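Nicotinate phosphoribosyltransferase (Vibrio cholerae, PDB 4HL7) probably catalyses the ATP-dependent joining of nicotinate to 5-phospho-alpha-D-ribose 1-diphosphate, giving nicotinate ribonucleotide for NAD biosynthesis. Local coordinates at residues Leu17-Ala21 / Tyr22-Met26; Asp56-Arg59 / Gln60-His64; Leu68-Asp72 / Ala73-Tyr77; Phe96-Pro100 / Gln101-Glu105; Gly228-His232 / Glu233-Gly237. All coordinates share one frame; numbering follows the deposited sequence.

Interaction 1: residues Leu17-Ala21 / Tyr22-Met26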
# COMPACT_ATOMS: atom_id res chain seq x y z
N LEU A 17 4.95 -14.95 -0.57
CA LEU A 17 4.72 -14.06 -1.73
C LEU A 17 3.31 -13.41 -1.70
O LEU A 17 3.00 -12.49 -2.52
CB LEU A 17 4.88 -14.87 -3.06
CG LEU A 17 6.32 -15.36 -3.36
CD1 LEU A 17 6.31 -16.04 -4.73
CD2 LEU A 17 7.28 -14.16 -3.34
N ASP A 18 2.48 -13.87 -0.76
CA ASP A 18 1.12 -13.34 -0.59
C ASP A 18 1.14 -12.01 0.14
O ASP A 18 0.70 -11.92 1.33
CB ASP A 18 0.29 -14.36 0.20
CG ASP A 18 -1.19 -14.02 0.25
OD1 ASP A 18 -1.66 -13.12 -0.48
OD2 ASP A 18 -1.89 -14.62 1.07
N LEU A 19 1.65 -10.99 -0.54
CA LEU A 19 1.87 -9.67 0.01
C LEU A 19 2.10 -8.72 -1.14
O LEU A 19 2.25 -9.19 -2.31
CB LEU A 19 3.09 -9.65 1.00
CG LEU A 19 4.34 -10.50 0.70
CD1 LEU A 19 5.10 -10.00 -0.52
CD2 LEU A 19 5.25 -10.44 1.94
N ASP A 20 2.14 -7.40 -0.85
CA ASP A 20 2.41 -6.42 -1.95
C ASP A 20 3.85 -6.56 -2.39
O ASP A 20 4.75 -6.52 -1.57
CB ASP A 20 2.14 -5.00 -1.48
CG ASP A 20 0.61 -4.69 -1.35
OD1 ASP A 20 -0.23 -5.43 -1.93
OD2 ASP A 20 0.31 -3.68 -0.68
N ALA A 21 4.06 -6.62 -3.71
CA ALA A 21 5.35 -6.88 -4.28
C ALA A 21 6.34 -5.83 -3.86
O ALA A 21 7.54 -6.14 -3.69
CB ALA A 21 5.21 -6.88 -5.80
N TYR A 22 5.87 -4.58 -3.70
CA TYR A 22 6.83 -3.50 -3.36
C TYR A 22 7.49 -3.71 -1.97
O TYR A 22 8.48 -3.09 -1.70
CB TYR A 22 6.15 -2.11 -3.38
CG TYR A 22 5.40 -1.76 -2.06
CD1 TYR A 22 4.03 -1.94 -1.95
CD2 TYR A 22 6.10 -1.29 -0.92
CE1 TYR A 22 3.34 -1.64 -0.77
CE2 TYR A 22 5.42 -1.00 0.27
CZ TYR A 22 4.04 -1.18 0.35
OH TYR A 22 3.36 -0.90 1.53
N LYS A 23 6.92 -4.58 -1.11
CA LYS A 23 7.51 -4.85 0.18
C LYS A 23 8.77 -5.67 0.03
O LYS A 23 9.81 -5.35 0.66
CB LYS A 23 6.49 -5.56 1.13
CG LYS A 23 5.31 -4.64 1.42
CD LYS A 23 5.21 -4.17 2.86
CE LYS A 23 6.17 -3.06 3.18
NZ LYS A 23 5.96 -2.58 4.59
N ILE A 24 8.72 -6.68 -0.82
CA ILE A 24 9.92 -7.46 -1.14
C ILE A 24 10.92 -6.60 -1.90
O ILE A 24 12.16 -6.66 -1.68
CB ILE A 24 9.57 -8.76 -1.93
CG1 ILE A 24 9.02 -9.81 -0.92
CG2 ILE A 24 10.83 -9.37 -2.62
CD1 ILE A 24 8.65 -11.16 -1.57
N ASN A 25 10.40 -5.81 -2.85
CA ASN A 25 11.30 -4.99 -3.60
C ASN A 25 12.05 -3.98 -2.70
O ASN A 25 13.29 -3.88 -2.78
CB ASN A 25 10.54 -4.30 -4.73
CG ASN A 25 9.92 -5.29 -5.68
OD1 ASN A 25 10.23 -6.52 -5.66
ND2 ASN A 25 8.98 -4.78 -6.52
N MSE A 26 11.32 -3.29 -1.81
CA MSE A 26 11.93 -2.36 -0.90
C MSE A 26 12.82 -3.12 0.06
O MSE A 26 13.87 -2.62 0.45
CB MSE A 26 10.81 -1.60 -0.17
CG MSE A 26 11.32 -0.39 0.52
SE MSE A 26 9.63 0.56 1.01
CE MSE A 26 8.51 0.59 -0.17
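A21 meets the following turn mainly through its carbonyl oxygen: A21 O accepts N25 N at 3.0 Å, with the donor lying in the carbonyl plane. The N25 side chain folds back toward the same oxygen, its CG 3.2 Å from A21 O, and N25 OD1 is hydrogen-bonded to the hydroxyl of Y216. One residue earlier, D20 O receives K23 N at 2.9 Å, this time from well above the carbonyl plane. I24 supplies the apolar part. With its chain extended at chi2 (-179°), it pushes CD1 into the bend of the incoming loop, 3.7 Å from L17 CD2. L19 crosses I24 at about a right angle, and L19 CD1 is 3.9 Å from the same I24 CD1. On another side, the Y22 ring lies beside D20 and points the same way. The chi1 of Y22 (83°) sets CG between backbone N and carbonyl carbon, which brings both CD1 and CE1 of Y22 to 3.6 Å from D20 CB. R187 NH2 meets both D20 OD2 (salt bridge) and Y22 OH (hydrogen bond), so the two side chains share one guanidinium group; K23 NZ bridges instead to E132 and E233. D20 O and A21 O thus take up N-H groups of K23 and N25, the usual opening of i to i+3 and i to i+4 bonds at the N-terminus of an alpha-helix, here helix 21-33 in the N-terminal domain.

Interaction 2: residues Asp56-Arg59 / Gln60-His64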
# COMPACT_ATOMS: atom_id res chain seq x y z
N ASP A 56 -7.27 -12.89 20.25
CA ASP A 56 -6.81 -14.32 20.35
C ASP A 56 -6.40 -14.99 19.03
O ASP A 56 -5.27 -15.54 18.91
CB ASP A 56 -7.82 -15.22 21.09
CG ASP A 56 -7.45 -15.46 22.56
OD1 ASP A 56 -6.43 -14.93 23.04
OD2 ASP A 56 -8.20 -16.20 23.25
N ALA A 57 -7.30 -14.95 18.03
CA ALA A 57 -7.01 -15.54 16.72
C ALA A 57 -5.97 -14.75 15.94
O ALA A 57 -5.18 -15.31 15.18
CB ALA A 57 -8.28 -15.74 15.89
N ILE A 58 -5.93 -13.45 16.15
CA ILE A 58 -4.89 -12.69 15.50
C ILE A 58 -3.53 -13.15 16.04
O ILE A 58 -2.59 -13.34 15.28
CB ILE A 58 -5.08 -11.19 15.69
CG1 ILE A 58 -6.32 -10.77 14.93
CG2 ILE A 58 -3.85 -10.41 15.22
CD1 ILE A 58 -6.78 -9.35 15.22
N ARG A 59 -3.44 -13.38 17.36
CA ARG A 59 -2.15 -13.77 17.97
C ARG A 59 -1.70 -15.05 17.37
O ARG A 59 -0.52 -15.24 17.08
CB ARG A 59 -2.36 -14.00 19.44
CG ARG A 59 -1.37 -13.33 20.32
CD ARG A 59 -2.02 -13.29 21.68
NE ARG A 59 -1.74 -12.03 22.32
CZ ARG A 59 -2.55 -11.45 23.16
NH1 ARG A 59 -3.72 -12.00 23.45
NH2 ARG A 59 -2.20 -10.29 23.69
N GLN A 60 -2.64 -15.95 17.17
CA GLN A 60 -2.31 -17.27 16.70
C GLN A 60 -1.76 -17.19 15.28
O GLN A 60 -0.79 -17.86 14.93
CB GLN A 60 -3.53 -18.19 16.79
CG GLN A 60 -3.31 -19.55 16.17
CD GLN A 60 -4.52 -20.44 16.38
OE1 GLN A 60 -5.55 -19.99 16.90
NE2 GLN A 60 -4.40 -21.71 16.00
N GLU A 61 -2.42 -16.39 14.45
CA GLU A 61 -2.03 -16.22 13.05
C GLU A 61 -0.73 -15.55 12.92
O GLU A 61 0.05 -15.91 12.03
CB GLU A 61 -3.08 -15.39 12.32
CG GLU A 61 -4.41 -16.13 12.32
CD GLU A 61 -4.33 -17.42 11.52
OE1 GLU A 61 -3.50 -17.50 10.58
OE2 GLU A 61 -5.11 -18.34 11.81
N ILE A 62 -0.48 -14.53 13.78
CA ILE A 62 0.76 -13.76 13.71
C ILE A 62 1.88 -14.69 14.12
O ILE A 62 2.86 -14.81 13.43
CB ILE A 62 0.71 -12.42 14.49
CG1 ILE A 62 -0.31 -11.48 13.80
CG2 ILE A 62 2.08 -11.76 14.54
CD1 ILE A 62 -0.33 -10.03 14.29
N ALA A 63 1.65 -15.46 15.18
CA ALA A 63 2.65 -16.46 15.62
C ALA A 63 2.97 -17.43 14.50
O ALA A 63 4.13 -17.79 14.25
CB ALA A 63 2.15 -17.22 16.86
N HIS A 64 1.94 -17.87 13.81
CA HIS A 64 2.12 -18.68 12.64
C HIS A 64 3.04 -18.13 11.53
O HIS A 64 3.70 -18.91 10.85
CB HIS A 64 0.75 -19.02 12.11
CG HIS A 64 0.80 -20.02 11.01
ND1 HIS A 64 1.02 -21.35 11.25
CD2 HIS A 64 0.69 -19.86 9.63
CE1 HIS A 64 1.02 -22.00 10.07
NE2 HIS A 64 0.83 -21.08 9.07
O HOH W 1 -6.62 -17.87 13.61
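I58 and I62 lie side by side one turn apart on the alpha-helix 52-64, pointing the same way, with I58 CG2 at 3.7 Å from I62 CD1. Both isoleucines direct CG1 beside their own backbone N and extend beyond it, and the methyl CD1 of I62 is thereby laid along its neighbour. The backbones of the same two residues are joined as well, I62 N to I58 O at 2.8 Å, nearly along the C=O axis. The same i to i+4 pattern repeats on each side of it: Q60 N to D56 O is the longest of the set at 3.2 Å, E61 N reaches A57 O, and A63 N reaches R59 O at 2.9 Å. In these three the donor is tilted by some 23° to 27° from the carbonyl plane.

The next shell fixes which side of the helix faces the protein. I58 rests on V139 of helix 131-147 and on M106 of strand 104-109, whereas I62 leans on V104 and M106 of that strand. A57 packs on V142 and Q146, and E61 on I138, so helix 131-147 runs beside this flank; D56, R59, Q60 and A63 lie on the exposed side. A bend at chi2 carries the E61 carboxylate away from A57 O. With CG beside its own backbone N (chi1 -63°), E61 sets that CG 3.1 Å from A57 O, the carbonyl its N-H already binds.

Interaction 3: residues Leu68-Asp72 / Ala73-Tyr77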
# COMPACT_ATOMS: atom_id res chain seq x y z
N LEU A 68 6.62 -19.70 8.49
CA LEU A 68 6.66 -19.59 7.03
C LEU A 68 8.06 -19.47 6.52
O LEU A 68 8.93 -18.89 7.18
CB LEU A 68 5.86 -18.37 6.55
CG LEU A 68 4.38 -18.45 6.85
CD1 LEU A 68 3.74 -17.28 6.10
CD2 LEU A 68 3.77 -19.79 6.42
N ARG A 69 8.28 -19.98 5.31
CA ARG A 69 9.63 -19.88 4.71
C ARG A 69 9.49 -19.53 3.24
O ARG A 69 8.47 -19.86 2.65
CB ARG A 69 10.35 -21.23 4.85
CG ARG A 69 10.49 -21.71 6.30
CD ARG A 69 11.63 -20.93 6.96
NE ARG A 69 12.01 -21.41 8.29
CZ ARG A 69 11.37 -21.10 9.43
NH1 ARG A 69 10.28 -20.33 9.42
NH2 ARG A 69 11.81 -21.56 10.58
N PHE A 70 10.52 -18.96 2.62
CA PHE A 70 10.51 -18.91 1.14
C PHE A 70 10.92 -20.28 0.61
O PHE A 70 11.99 -20.76 0.99
CB PHE A 70 11.47 -17.84 0.63
CG PHE A 70 10.97 -16.43 0.81
CD1 PHE A 70 10.08 -15.85 -0.10
CD2 PHE A 70 11.38 -15.67 1.91
CE1 PHE A 70 9.63 -14.54 0.10
CE2 PHE A 70 10.93 -14.36 2.10
CZ PHE A 70 10.06 -13.78 1.19
N SER A 71 10.15 -20.83 -0.33
CA SER A 71 10.46 -22.15 -0.93
C SER A 71 11.37 -21.93 -2.12
O SER A 71 11.53 -20.81 -2.60
CB SER A 71 9.20 -22.87 -1.38
OG SER A 71 8.66 -22.27 -2.55
N ASP A 72 12.01 -22.99 -2.61
CA ASP A 72 12.85 -22.80 -3.80
C ASP A 72 12.01 -22.33 -4.97
O ASP A 72 12.47 -21.48 -5.75
CB ASP A 72 13.67 -24.06 -4.13
CG ASP A 72 14.59 -24.43 -3.02
OD1 ASP A 72 14.40 -25.52 -2.45
OD2 ASP A 72 15.47 -23.59 -2.67
N ALA A 73 10.77 -22.81 -5.04
CA ALA A 73 9.85 -22.39 -6.04
C ALA A 73 9.47 -20.91 -5.94
O ALA A 73 9.24 -20.28 -6.98
CB ALA A 73 8.59 -23.24 -6.03
N ASP A 74 9.36 -20.37 -4.72
CA ASP A 74 9.11 -18.94 -4.57
C ASP A 74 10.30 -18.18 -5.12
O ASP A 74 10.14 -17.13 -5.79
CB ASP A 74 8.95 -18.56 -3.10
CG ASP A 74 7.70 -19.17 -2.46
OD1 ASP A 74 6.75 -19.52 -3.18
OD2 ASP A 74 7.70 -19.33 -1.24
N ILE A 75 11.49 -18.65 -4.78
CA ILE A 75 12.73 -17.95 -5.18
C ILE A 75 12.92 -18.02 -6.71
O ILE A 75 13.30 -17.00 -7.36
CB ILE A 75 13.96 -18.47 -4.43
CG1 ILE A 75 13.76 -18.31 -2.91
CG2 ILE A 75 15.21 -17.66 -4.82
CD1 ILE A 75 13.68 -16.88 -2.43
N HIS A 76 12.65 -19.20 -7.28
CA HIS A 76 12.68 -19.42 -8.74
C HIS A 76 11.71 -18.46 -9.39
O HIS A 76 12.03 -17.83 -10.43
CB HIS A 76 12.32 -20.87 -9.11
CG HIS A 76 13.38 -21.92 -8.72
ND1 HIS A 76 14.73 -21.65 -8.73
CD2 HIS A 76 13.25 -23.27 -8.30
CE1 HIS A 76 15.42 -22.78 -8.34
NE2 HIS A 76 14.52 -23.76 -8.08
N TYR A 77 10.52 -18.31 -8.80
CA TYR A 77 9.53 -17.38 -9.37
C TYR A 77 10.09 -15.94 -9.39
O TYR A 77 10.03 -15.26 -10.42
CB TYR A 77 8.17 -17.42 -8.60
CG TYR A 77 7.27 -16.27 -9.04
CD1 TYR A 77 7.13 -15.12 -8.26
CD2 TYR A 77 6.60 -16.34 -10.26
CE1 TYR A 77 6.36 -14.04 -8.69
CE2 TYR A 77 5.80 -15.27 -10.70
CZ TYR A 77 5.69 -14.13 -9.91
OH TYR A 77 4.91 -13.09 -10.34
O HOH W 2 6.35 -19.06 0.95
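S71 holds OG between its backbone N and carbonyl carbon (chi1 73°), while D74 turns CG to the side of its own backbone N (chi1 -66°); the two side chains therefore reach back toward each other's backbone. S71 OG accepts D74 N at 3.0 Å. In return, S71 N donates to D74 OD2 in an almost perfectly straight bond of 3.0 Å, arriving from above the carboxylate plane and not within it. A water donates to D74 OD2 as well and to R69 O, tying the carboxylate to the loop, and D74 OD1 makes a salt bridge to R220 of helix 216-222. These partners probably limit the rotation of the carboxylate, and its negative charge at the start of a helix would be expected to suit the helix dipole.

The reciprocal pair is a capping box, with S71 as N-cap of helix 72-81. It is flanked by a hydrophobic staple: F70, just before the cap, places CB at 3.9 Å from I75 CD1 inside the first turn. A bend at chi2 (-66°) brings I75 CD1 round to F70, and L93 of helix 87-93 touches both side chains. The F70 ring crosses the D74 side chain at about a right angle, with D74 CB at the ring edge. Backbone bonds then take over, I75 N to S71 O at 3.1 Å and H76 N to D72 O at 2.8 Å. The imidazole of H76 lies with one face toward D72 O, which sits 3.0 Å above the ring plane and off toward its rim.

Interaction 4: residues Phe96-Pro100 / Gln101-Glu105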
# COMPACT_ATOMS: atom_id res chain seq x y z
N PHE A 96 15.68 -16.84 5.25
CA PHE A 96 14.97 -15.79 6.03
C PHE A 96 13.70 -16.34 6.72
O PHE A 96 12.90 -17.04 6.09
CB PHE A 96 14.54 -14.60 5.16
CG PHE A 96 13.74 -13.60 5.91
CD1 PHE A 96 14.37 -12.68 6.77
CD2 PHE A 96 12.35 -13.57 5.83
CE1 PHE A 96 13.63 -11.79 7.51
CE2 PHE A 96 11.62 -12.66 6.57
CZ PHE A 96 12.26 -11.77 7.40
N HIS A 97 13.51 -15.95 7.99
CA HIS A 97 12.19 -16.03 8.59
C HIS A 97 11.94 -14.98 9.65
O HIS A 97 12.86 -14.31 10.14
CB HIS A 97 11.95 -17.45 9.15
CG HIS A 97 12.91 -17.85 10.26
ND1 HIS A 97 12.83 -17.34 11.52
CD2 HIS A 97 13.93 -18.81 10.29
CE1 HIS A 97 13.77 -17.92 12.31
NE2 HIS A 97 14.44 -18.82 11.55
N PHE A 98 10.66 -14.80 9.97
CA PHE A 98 10.23 -13.86 11.00
C PHE A 98 10.52 -14.43 12.41
O PHE A 98 10.57 -15.66 12.58
CB PHE A 98 8.73 -13.66 10.88
CG PHE A 98 8.29 -12.90 9.64
CD1 PHE A 98 8.69 -11.60 9.44
CD2 PHE A 98 7.37 -13.49 8.74
CE1 PHE A 98 8.20 -10.85 8.35
CE2 PHE A 98 6.86 -12.75 7.66
CZ PHE A 98 7.32 -11.42 7.46
N VAL A 99 10.72 -13.54 13.38
CA VAL A 99 10.72 -13.93 14.81
C VAL A 99 9.62 -13.14 15.56
O VAL A 99 9.94 -12.17 16.28
CB VAL A 99 12.11 -13.69 15.44
CG1 VAL A 99 12.18 -14.41 16.81
CG2 VAL A 99 13.21 -14.21 14.49
N PRO A 100 8.33 -13.52 15.36
CA PRO A 100 7.28 -12.60 15.85
C PRO A 100 7.26 -12.43 17.36
O PRO A 100 6.87 -11.36 17.83
CB PRO A 100 5.97 -13.24 15.39
CG PRO A 100 6.31 -14.44 14.63
CD PRO A 100 7.79 -14.64 14.57
N GLN A 101 7.73 -13.42 18.12
CA GLN A 101 7.72 -13.24 19.57
C GLN A 101 8.74 -12.18 20.03
O GLN A 101 8.64 -11.69 21.16
CB GLN A 101 7.88 -14.59 20.33
CG GLN A 101 9.25 -15.18 20.18
CD GLN A 101 9.48 -15.96 18.88
OE1 GLN A 101 8.74 -15.84 17.90
NE2 GLN A 101 10.53 -16.76 18.87
N GLU A 102 9.69 -11.83 19.15
CA GLU A 102 10.63 -10.75 19.42
C GLU A 102 10.19 -9.43 18.76
O GLU A 102 10.59 -8.37 19.20
CB GLU A 102 12.03 -11.08 18.88
CG GLU A 102 12.83 -12.05 19.74
CD GLU A 102 12.85 -11.63 21.20
OE1 GLU A 102 12.37 -12.42 22.06
OE2 GLU A 102 13.31 -10.51 21.49
N GLN A 103 9.45 -9.52 17.67
CA GLN A 103 9.21 -8.35 16.79
C GLN A 103 7.83 -7.75 16.93
O GLN A 103 7.61 -6.61 16.54
CB GLN A 103 9.43 -8.76 15.35
CG GLN A 103 10.90 -9.07 15.06
CD GLN A 103 11.11 -9.92 13.81
OE1 GLN A 103 10.26 -10.72 13.39
NE2 GLN A 103 12.28 -9.76 13.21
N VAL A 104 6.88 -8.54 17.41
CA VAL A 104 5.50 -8.06 17.41
C VAL A 104 4.96 -8.01 18.84
O VAL A 104 5.10 -9.00 19.58
CB VAL A 104 4.62 -8.92 16.49
CG1 VAL A 104 3.16 -8.43 16.45
CG2 VAL A 104 5.23 -8.94 15.10
N GLU A 105 4.37 -6.87 19.22
CA GLU A 105 3.59 -6.75 20.48
C GLU A 105 2.18 -6.33 20.14
O GLU A 105 1.97 -5.55 19.20
CB GLU A 105 4.12 -5.65 21.38
CG GLU A 105 5.53 -5.83 21.86
CD GLU A 105 5.83 -4.88 23.01
OE1 GLU A 105 5.16 -3.83 23.15
OE2 GLU A 105 6.75 -5.20 23.77
O HOH W 3 13.51 -11.85 11.36
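Q103 reaches back along the chain to V99, its amide oxygen OE1 accepting V99 N at 2.9 Å. With CG beside its own backbone N (chi1 -69°) and the rest of the chain extended, Q103 spans the turn, and the donor comes from above the amide plane. OE1 also bonds the hydroxyl of Y131, so two partners grip it. The other end of the amide, Q103 NE2, donates to a water that in turn donates to H97 O. F98 shows OE1 the edge of its ring and stacks on Y131.

Q101 takes a different shape. Its CG sits between backbone N and carbonyl carbon (chi1 70°), and a bend at chi2 (-82°) folds the amide over the preceding residues. Q101 NE2 then lies 3.5 Å from V99 CG1, and Q101 OE1 is 3.7 Å from P100 CD. V99 directs that CG1 methyl away from its own N, and E102 CG meets it as well, at 3.8 Å. In the backbone, V99 O accepts E102 N at 2.9 Å and P100 O accepts V104 N, while Q103 N bonds only weakly to either carbonyl.

Proline in the first position after the N-cap V99 suits a helix start, where no N-H is needed. The short helix it opens, 100-103, runs directly into strand 104-109, an outermost strand of the antiparallel sheet.

Interaction 5: residues Gly228-His232 / Glu233-Gly237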
# COMPACT_ATOMS: atom_id res chain seq x y z
N GLY A 228 4.69 -2.96 -8.48
CA GLY A 228 5.04 -2.30 -7.21
C GLY A 228 5.09 -0.78 -7.43
O GLY A 228 5.47 -0.32 -8.52
N THR A 229 4.62 0.02 -6.47
CA THR A 229 5.07 1.42 -6.47
C THR A 229 5.77 1.58 -5.14
O THR A 229 5.51 0.80 -4.22
CB THR A 229 3.95 2.48 -6.58
OG1 THR A 229 3.28 2.62 -5.31
CG2 THR A 229 2.90 2.11 -7.71
N ILE A 230 6.60 2.58 -5.03
CA ILE A 230 7.41 2.74 -3.82
C ILE A 230 6.49 3.28 -2.75
O ILE A 230 5.76 4.26 -3.00
CB ILE A 230 8.50 3.78 -4.09
CG1 ILE A 230 9.27 3.36 -5.36
CG2 ILE A 230 9.47 3.90 -2.90
CD1 ILE A 230 10.07 4.53 -5.93
N ALA A 231 6.55 2.74 -1.55
CA ALA A 231 5.63 3.20 -0.49
C ALA A 231 6.23 4.40 0.21
O ALA A 231 7.45 4.69 0.08
CB ALA A 231 5.38 2.09 0.51
N HIS A 232 5.37 5.17 0.89
CA HIS A 232 5.80 6.38 1.65
C HIS A 232 6.92 6.08 2.65
O HIS A 232 7.80 6.88 2.87
CB HIS A 232 4.65 6.96 2.46
CG HIS A 232 3.55 7.47 1.60
ND1 HIS A 232 2.41 6.80 1.43
CD2 HIS A 232 3.48 8.61 0.78
CE1 HIS A 232 1.62 7.47 0.52
NE2 HIS A 232 2.29 8.58 0.14
N GLU A 233 6.91 4.88 3.23
CA GLU A 233 7.93 4.55 4.27
C GLU A 233 9.33 4.65 3.81
O GLU A 233 10.17 4.98 4.60
CB GLU A 233 7.70 3.13 4.90
CG GLU A 233 8.04 2.02 4.00
CD GLU A 233 7.96 0.65 4.70
OE1 GLU A 233 8.83 0.34 5.59
OE2 GLU A 233 7.08 -0.13 4.27
N TRP A 234 9.59 4.45 2.51
CA TRP A 234 10.95 4.62 2.02
C TRP A 234 11.37 6.09 2.16
O TRP A 234 12.45 6.46 2.67
CB TRP A 234 10.97 4.17 0.55
CG TRP A 234 12.27 4.37 -0.16
CD1 TRP A 234 12.54 5.25 -1.21
CD2 TRP A 234 13.52 3.66 0.08
NE1 TRP A 234 13.84 5.09 -1.66
CE2 TRP A 234 14.49 4.16 -0.90
CE3 TRP A 234 13.91 2.66 0.98
CZ2 TRP A 234 15.78 3.68 -0.97
CZ3 TRP A 234 15.25 2.19 0.92
CH2 TRP A 234 16.15 2.66 -0.06
N PHE A 235 10.45 6.99 1.80
CA PHE A 235 10.77 8.45 1.91
C PHE A 235 10.80 8.92 3.37
O PHE A 235 11.64 9.77 3.79
CB PHE A 235 9.71 9.20 1.12
CG PHE A 235 9.72 8.83 -0.34
CD1 PHE A 235 8.95 7.78 -0.81
CD2 PHE A 235 10.60 9.43 -1.20
CE1 PHE A 235 9.04 7.38 -2.14
CE2 PHE A 235 10.70 9.01 -2.54
CZ PHE A 235 9.90 8.00 -3.00
N MSE A 236 9.88 8.36 4.17
CA MSE A 236 9.79 8.76 5.59
C MSE A 236 11.03 8.28 6.32
O MSE A 236 11.61 9.02 7.08
CB MSE A 236 8.54 8.05 6.20
CG MSE A 236 7.27 8.76 5.69
SE MSE A 236 5.73 7.55 6.07
CE MSE A 236 5.59 8.05 7.97
N GLY A 237 11.46 7.02 6.07
CA GLY A 237 12.67 6.51 6.75
C GLY A 237 13.88 7.42 6.51
O GLY A 237 14.72 7.61 7.38
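H232, the residue predicted to be phosphorylated in this enzyme and unmodified here, lies where the loop 228-232 passes into helix 232-241. Ahead of it, I230 points its CG2 methyl into the turn, 3.6 Å from F235 CE1 and 3.8 Å from W234 CD1. The I230 side chain crosses F235 at about a right angle. W234 swings CG away from its backbone N (chi1 175°), which also brings its CD1 over the centre of the F235 ring. A231 O accepts W234 N at 3.2 Å from above the carbonyl plane, and the edge of the F235 ring abuts the same oxygen. H232 O takes M236 N at 2.9 Å, nearly head-on, together with a weak bond from F235 N. The selenium of M236, a selenomethionine, rests 3.8 Å from H232 CB.

Polar ends lead elsewhere: H232 NE2 bonds D269, E233 OE1 bonds Y41 and W125, and W234 NE1 bonds A251 O. With W234 and F235 packed on I230 and D269 hydrogen-bonded to the imidazole, H232 is held, buried, at this junction, consistent with the phosphohistidine site of nicotinate phosphoribosyltransferases.

Interactions 1 and 5 connect the two family regions of the chain: their centres are 12 Å apart, and K23 NZ forms a salt bridge to E233 OE2 at 2.7 Å, next to the predicted phosphohistidine H232. Y22 and M26 also pack on A231 there. Interaction 1 also touches interaction 3, where L17 CD1 lies 3.7 Å from Y77 CD1 and I24 abuts F70. R69 and F70 lead on to H97 and F96 of interaction 4. That contact meets interaction 2 through I62 CG2 and V104 CG1, 4.0 Å apart. Interaction 2 is the most remote from H232's turn, its centre about 27 Å from that of interaction 5.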